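Local atomic coordinates of oxysterol-binding protein homolog 1 (Saccharomyces cerevisiae, PDB entry 5H28), a protein that transfers sterols and other lipids between membranes without vesicles, carrying them in a hydrophobic pocket, and is targeted to the nucleus-vacuole junction through its ankyrin repeats. Residues His120-Ala123 with Ile124-Cys127; Met136-Lys139 with Arg140-Tyr143. All coordinates share one frame; numbering follows the deposited sequence.

Contact 1 (His120-Ala123 with Ile124-Cys127); sequences HLQA and IEMC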
ATOM      1  N   HIS A 120      14.216  10.061   4.859  1.00  7.49           N
ATOM      2  CA  HIS A 120      13.590   8.943   5.562  1.00  8.40           C
ATOM      3  C   HIS A 120      12.350   9.339   6.363  1.00  8.11           C
ATOM      4  O   HIS A 120      12.026   8.724   7.379  1.00  9.43           O
ATOM      5  CB  HIS A 120      14.625   8.264   6.471  1.00  8.56           C
ATOM      6  CG  HIS A 120      15.913   7.947   5.772  1.00  7.06           C
ATOM      7  ND1 HIS A 120      17.085   8.632   6.016  1.00 11.41           N
ATOM      8  CD2 HIS A 120      16.200   7.044   4.804  1.00  6.83           C
ATOM      9  CE1 HIS A 120      18.037   8.164   5.229  1.00  6.11           C
ATOM     10  NE2 HIS A 120      17.527   7.199   4.484  1.00  9.60           N
ATOM     11  N   LEU A 121      11.642  10.352   5.878  1.00  7.24           N
ATOM     12  CA  LEU A 121      10.447  10.832   6.556  1.00  5.76           C
ATOM     13  C   LEU A 121       9.150  10.503   5.837  1.00  6.98           C
ATOM     14  O   LEU A 121       9.088  10.518   4.604  1.00  6.24           O
ATOM     15  CB  LEU A 121      10.521  12.349   6.729  1.00  9.19           C
ATOM     16  CG  LEU A 121      11.662  12.897   7.586  1.00  9.84           C
ATOM     17  CD1 LEU A 121      11.761  14.407   7.424  1.00 14.13           C
ATOM     18  CD2 LEU A 121      11.417  12.515   9.035  1.00 13.47           C
ATOM     19  N   GLN A 122       8.119  10.210   6.623  1.00  6.63           N
ATOM     20  CA  GLN A 122       6.792   9.951   6.076  1.00  7.30           C
ATOM     21  C   GLN A 122       6.110  11.310   6.043  1.00  5.99           C
ATOM     22  O   GLN A 122       6.533  12.232   6.736  1.00  7.73           O
ATOM     23  CB  GLN A 122       5.999   9.004   6.975  1.00  9.24           C
ATOM     24  CG  GLN A 122       6.367   7.545   6.810  1.00 10.38           C
ATOM     25  CD  GLN A 122       5.520   6.632   7.675  1.00 13.06           C
ATOM     26  OE1 GLN A 122       4.327   6.874   7.870  1.00 15.62           O
ATOM     27  NE2 GLN A 122       6.128   5.569   8.187  1.00 15.13           N
ATOM     28  N   ALA A 123       5.057  11.433   5.247  1.00  6.49           N
ATOM     29  CA  ALA A 123       4.344  12.700   5.133  1.00  5.05           C
ATOM     30  C   ALA A 123       3.882  13.250   6.480  1.00  5.83           C
ATOM     31  O   ALA A 123       3.980  14.450   6.721  1.00  6.50           O
ATOM     32  CB  ALA A 123       3.146  12.541   4.199  1.00  6.54           C
ATOM     33  N   ILE A 124       3.398  12.383   7.362  1.00  5.94           N
ATOM     34  CA  ILE A 124       2.914  12.855   8.658  1.00  7.65           C
ATOM     35  C   ILE A 124       3.997  13.575   9.457  1.00  7.64           C
ATOM     36  O   ILE A 124       3.701  14.492  10.224  1.00  9.02           O
ATOM     37  CB  ILE A 124       2.322  11.694   9.500  1.00  7.62           C
ATOM     38  CG1 ILE A 124       1.733  12.249  10.801  1.00  7.68           C
ATOM     39  CG2 ILE A 124       3.385  10.636   9.770  1.00 10.82           C
ATOM     40  CD1 ILE A 124       0.958  11.230  11.614  1.00 10.44           C
ATOM     41  N   GLU A 125       5.249  13.173   9.259  1.00  7.87           N
ATOM     42  CA  GLU A 125       6.367  13.788   9.965  1.00  8.85           C
ATOM     43  C   GLU A 125       6.752  15.143   9.384  1.00  9.63           C
ATOM     44  O   GLU A 125       7.605  15.836   9.939  1.00 10.60           O
ATOM     45  CB  GLU A 125       7.584  12.868   9.927  1.00  9.48           C
ATOM     46  CG  GLU A 125       7.332  11.481  10.470  1.00 11.23           C
ATOM     47  CD  GLU A 125       8.551  10.600  10.341  1.00 12.11           C
ATOM     48  OE1 GLU A 125       9.470  10.712  11.183  1.00 15.85           O
ATOM     49  OE2 GLU A 125       8.597   9.808   9.382  1.00 11.97           O
ATOM     50  N   MET A 126       6.133  15.517   8.267  1.00  9.06           N
ATOM     51  CA  MET A 126       6.418  16.802   7.630  1.00  8.15           C
ATOM     52  C   MET A 126       5.557  17.904   8.241  1.00  9.60           C
ATOM     53  O   MET A 126       5.817  19.089   8.039  1.00 10.13           O
ATOM     54  CB  MET A 126       6.123  16.739   6.126  1.00  8.68           C
ATOM     55  CG  MET A 126       6.906  15.692   5.349  1.00  8.24           C
ATOM     56  SD  MET A 126       8.664  16.062   5.192  1.00 12.36           S
ATOM     57  CE  MET A 126       8.633  17.361   3.933  1.00 14.01           C
ATOM     58  N   CYS A 127       4.527  17.509   8.984  1.00 10.03           N
ATOM     59  CA  CYS A 127       3.614  18.469   9.595  1.00 10.71           C
ATOM     60  C   CYS A 127       4.213  19.359  10.672  1.00 11.35           C
ATOM     61  O   CYS A 127       4.866  18.883  11.602  1.00 12.84           O
ATOM     62  CB  CYS A 127       2.411  17.754  10.215  1.00 10.28           C
ATOM     63  SG  CYS A 127       1.319  16.900   9.081  1.00 12.11           S
TER
HETATM   64  O   HOH W   1       9.874   7.694   8.766  1.00 15.49           O
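A123 and E125 bury the most surface in this contact and are brought together by two consecutive beta-turns with helical backbone angles, the second of type I, in the ankyrin-repeat domain of Osh1; the E125 carboxylate then reaches back to L121. The turns lie in the loop between helix 99-106 and helix 130-156. The first closes when E125 N donates to Q122 O (3.0 Å), a rather bent bond with an N-H...O angle of 135°. In the second, M126 N reaches A123 O at 2.9 Å, and M126 CB packs against the same oxygen. A123 is buried: its methyl group turns inward onto L90 and H91 of helix 89-95 and M136 of helix 130-156.

E125 adds a side-chain link in the reverse direction. With CG set beside its own backbone N (chi1 -56°) and the chain extended beyond, the carboxylate folds back over the start of the turn. There E125 OE2 accepts from Q122 N at 2.8 Å, almost straight but from above the carboxylate plane. Both backbone polar groups of Q122 therefore bond to E125, which ties the extended residues L121 and Q122 to the turn they lead into. L121 CD2 lies 3.4 Å from E125 OE1, an apolar methyl beside the second carboxylate oxygen, while its CD1 faces M126 SD. A water extends the link upstream, donating to E125 OE2 and, at 2.8 Å, to H120 O.

Contact 2 (Met136-Lys139 with Arg140-Tyr143); sequences MQVK and RSTY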
ATOM      1  N   MET A 136      -4.047  12.902  10.455  1.00  7.52           N
ATOM      2  CA  MET A 136      -3.414  11.877   9.632  1.00  6.71           C
ATOM      3  C   MET A 136      -3.251  10.587  10.422  1.00  7.86           C
ATOM      4  O   MET A 136      -3.420   9.492   9.882  1.00  7.84           O
ATOM      5  CB  MET A 136      -2.049  12.361   9.140  1.00  5.39           C
ATOM      6  CG  MET A 136      -2.138  13.552   8.192  1.00  4.29           C
ATOM      7  SD  MET A 136      -0.507  14.088   7.625  1.00  6.59           S
ATOM      8  CE  MET A 136      -0.122  12.812   6.432  1.00  7.64           C
ATOM      9  N   GLN A 137      -2.928  10.725  11.706  1.00  8.34           N
ATOM     10  CA  GLN A 137      -2.738   9.576  12.582  1.00  9.53           C
ATOM     11  C   GLN A 137      -4.050   8.827  12.771  1.00  9.97           C
ATOM     12  O   GLN A 137      -4.085   7.597  12.716  1.00 11.16           O
ATOM     13  CB  GLN A 137      -2.211  10.042  13.943  1.00 13.27           C
ATOM     14  CG  GLN A 137      -1.978   8.922  14.943  1.00 19.92           C
ATOM     15  CD  GLN A 137      -0.872   7.983  14.516  1.00 25.30           C
ATOM     16  OE1 GLN A 137       0.279   8.393  14.349  1.00 29.54           O
ATOM     17  NE2 GLN A 137      -1.212   6.711  14.335  1.00 28.52           N
ATOM     18  N   VAL A 138      -5.126   9.572  12.996  1.00 10.40           N
ATOM     19  CA  VAL A 138      -6.432   8.964  13.190  1.00 11.69           C
ATOM     20  C   VAL A 138      -6.910   8.293  11.907  1.00 10.47           C
ATOM     21  O   VAL A 138      -7.433   7.181  11.947  1.00  9.18           O
ATOM     22  CB  VAL A 138      -7.468  10.008  13.662  1.00 13.36           C
ATOM     23  CG1 VAL A 138      -8.846   9.373  13.771  1.00 13.40           C
ATOM     24  CG2 VAL A 138      -7.048  10.570  15.015  1.00 15.48           C
ATOM     25  N   LYS A 139      -6.722   8.953  10.767  1.00  9.19           N
ATOM     26  CA  LYS A 139      -7.143   8.358   9.502  1.00  9.52           C
ATOM     27  C   LYS A 139      -6.356   7.081   9.230  1.00  8.42           C
ATOM     28  O   LYS A 139      -6.907   6.088   8.755  1.00  8.73           O
ATOM     29  CB  LYS A 139      -6.966   9.347   8.347  1.00 11.73           C
ATOM     30  CG  LYS A 139      -8.092  10.365   8.246  1.00 14.68           C
ATOM     31  CD  LYS A 139      -7.923  11.249   7.026  1.00 16.97           C
ATOM     32  CE  LYS A 139      -9.151  12.108   6.789  1.00 18.58           C
ATOM     33  NZ  LYS A 139     -10.355  11.277   6.481  1.00 20.87           N
ATOM     34  N   ARG A 140      -5.066   7.093   9.541  1.00  7.40           N
ATOM     35  CA  ARG A 140      -4.266   5.896   9.333  1.00  8.45           C
ATOM     36  C   ARG A 140      -4.731   4.768  10.249  1.00  8.35           C
ATOM     37  O   ARG A 140      -4.845   3.619   9.814  1.00  7.14           O
ATOM     38  CB  ARG A 140      -2.780   6.162   9.586  1.00  8.41           C
ATOM     39  CG  ARG A 140      -1.966   4.871   9.587  1.00 11.47           C
ATOM     40  CD  ARG A 140      -0.473   5.107   9.656  1.00 14.33           C
ATOM     41  NE  ARG A 140       0.045   5.679   8.420  1.00 13.66           N
ATOM     42  CZ  ARG A 140       1.334   5.912   8.198  1.00 16.90           C
ATOM     43  NH1 ARG A 140       1.726   6.439   7.049  1.00 17.23           N
ATOM     44  NH2 ARG A 140       2.230   5.613   9.128  1.00 19.38           N
ATOM     45  N   SER A 141      -5.009   5.090  11.512  1.00  8.17           N
ATOM     46  CA  SER A 141      -5.439   4.062  12.455  1.00  8.77           C
ATOM     47  C   SER A 141      -6.754   3.431  12.014  1.00  8.34           C
ATOM     48  O   SER A 141      -6.945   2.220  12.153  1.00  8.19           O
ATOM     49  CB  SER A 141      -5.558   4.635  13.876  1.00 10.57           C
ATOM     50  OG  SER A 141      -6.558   5.632  13.972  1.00 16.62           O
ATOM     51  N   THR A 142      -7.647   4.242  11.460  1.00  8.99           N
ATOM     52  CA  THR A 142      -8.926   3.733  10.989  1.00  8.95           C
ATOM     53  C   THR A 142      -8.689   2.794   9.811  1.00  9.09           C
ATOM     54  O   THR A 142      -9.262   1.703   9.748  1.00  8.77           O
ATOM     55  CB  THR A 142      -9.861   4.885  10.560  1.00 10.81           C
ATOM     56  OG1 THR A 142     -10.188   5.681  11.707  1.00 13.23           O
ATOM     57  CG2 THR A 142     -11.142   4.340   9.953  1.00 12.05           C
ATOM     58  N   TYR A 143      -7.831   3.210   8.886  1.00  7.58           N
ATOM     59  CA  TYR A 143      -7.525   2.389   7.720  1.00  7.25           C
ATOM     60  C   TYR A 143      -6.884   1.066   8.138  1.00  7.12           C
ATOM     61  O   TYR A 143      -7.191   0.014   7.579  1.00  8.13           O
ATOM     62  CB  TYR A 143      -6.577   3.122   6.768  1.00  8.33           C
ATOM     63  CG  TYR A 143      -6.154   2.266   5.598  1.00  8.38           C
ATOM     64  CD1 TYR A 143      -7.020   2.036   4.529  1.00  7.37           C
ATOM     65  CD2 TYR A 143      -4.910   1.641   5.585  1.00  7.12           C
ATOM     66  CE1 TYR A 143      -6.656   1.204   3.477  1.00  9.72           C
ATOM     67  CE2 TYR A 143      -4.535   0.804   4.539  1.00  6.26           C
ATOM     68  CZ  TYR A 143      -5.415   0.591   3.487  1.00  7.27           C
ATOM     69  OH  TYR A 143      -5.059  -0.238   2.449  1.00 10.27           O
TER
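S141 turns its hydroxyl back onto the preceding helical turn and meets the carbonyl of V138, a worked example of a serine bonding to its own helix. The placement depends on chi1 of 64°, which sets S141 OG between the backbone N and the carbonyl carbon and brings it 2.7 Å from V138 O. T142 N, the regular i to i+4 donor, reaches V138 O at 3.0 Å from the same face of the carbonyl plane. T142 OG1 lies 3.1 Å from V138 O, on the exposed side of helix 130-156, but where its proton points is not settled.

R140 goes another way. R140 CB rests 3.4 Å from M136 O, but a chi1 of 171° carries the chain away from the earlier turn, and a bend at chi3 presents the guanidinium to D113, a salt bridge through NE, and to Q122. Y143 likewise leaves its ring outside the contact, its hydroxyl bonded to N172 and its ring in a cation-pi contact with R171. M136, buried, packs on V102 and L106 of helix 99-106.

The hydroxyl of S141 thus adds a second donor to V138 O and is satisfied within its own helix, while R140 and Y143 tie that helix to its surroundings.

Overall arrangement
Contacts 1 and 2 follow one another along the chain, their centres about 14 Å apart, and meet directly where the turn at 120-127 packs on helix 130-156. The polar join is a probable hydrogen bond from R140 NH2 to Q122 OE1 (2.8 Å). Further along the interface M136 packs: its CE lies 3.7 Å from the backbone N of I124, and its SD is 3.7 Å from C127 SG. I124 CD1 extends this packing to Q137. Both contacts belong to the ankyrin-repeat domain, which targets the protein by binding NVJ1; sterols and phospholipids bind in the separate OSBP-related domain, absent from this chain.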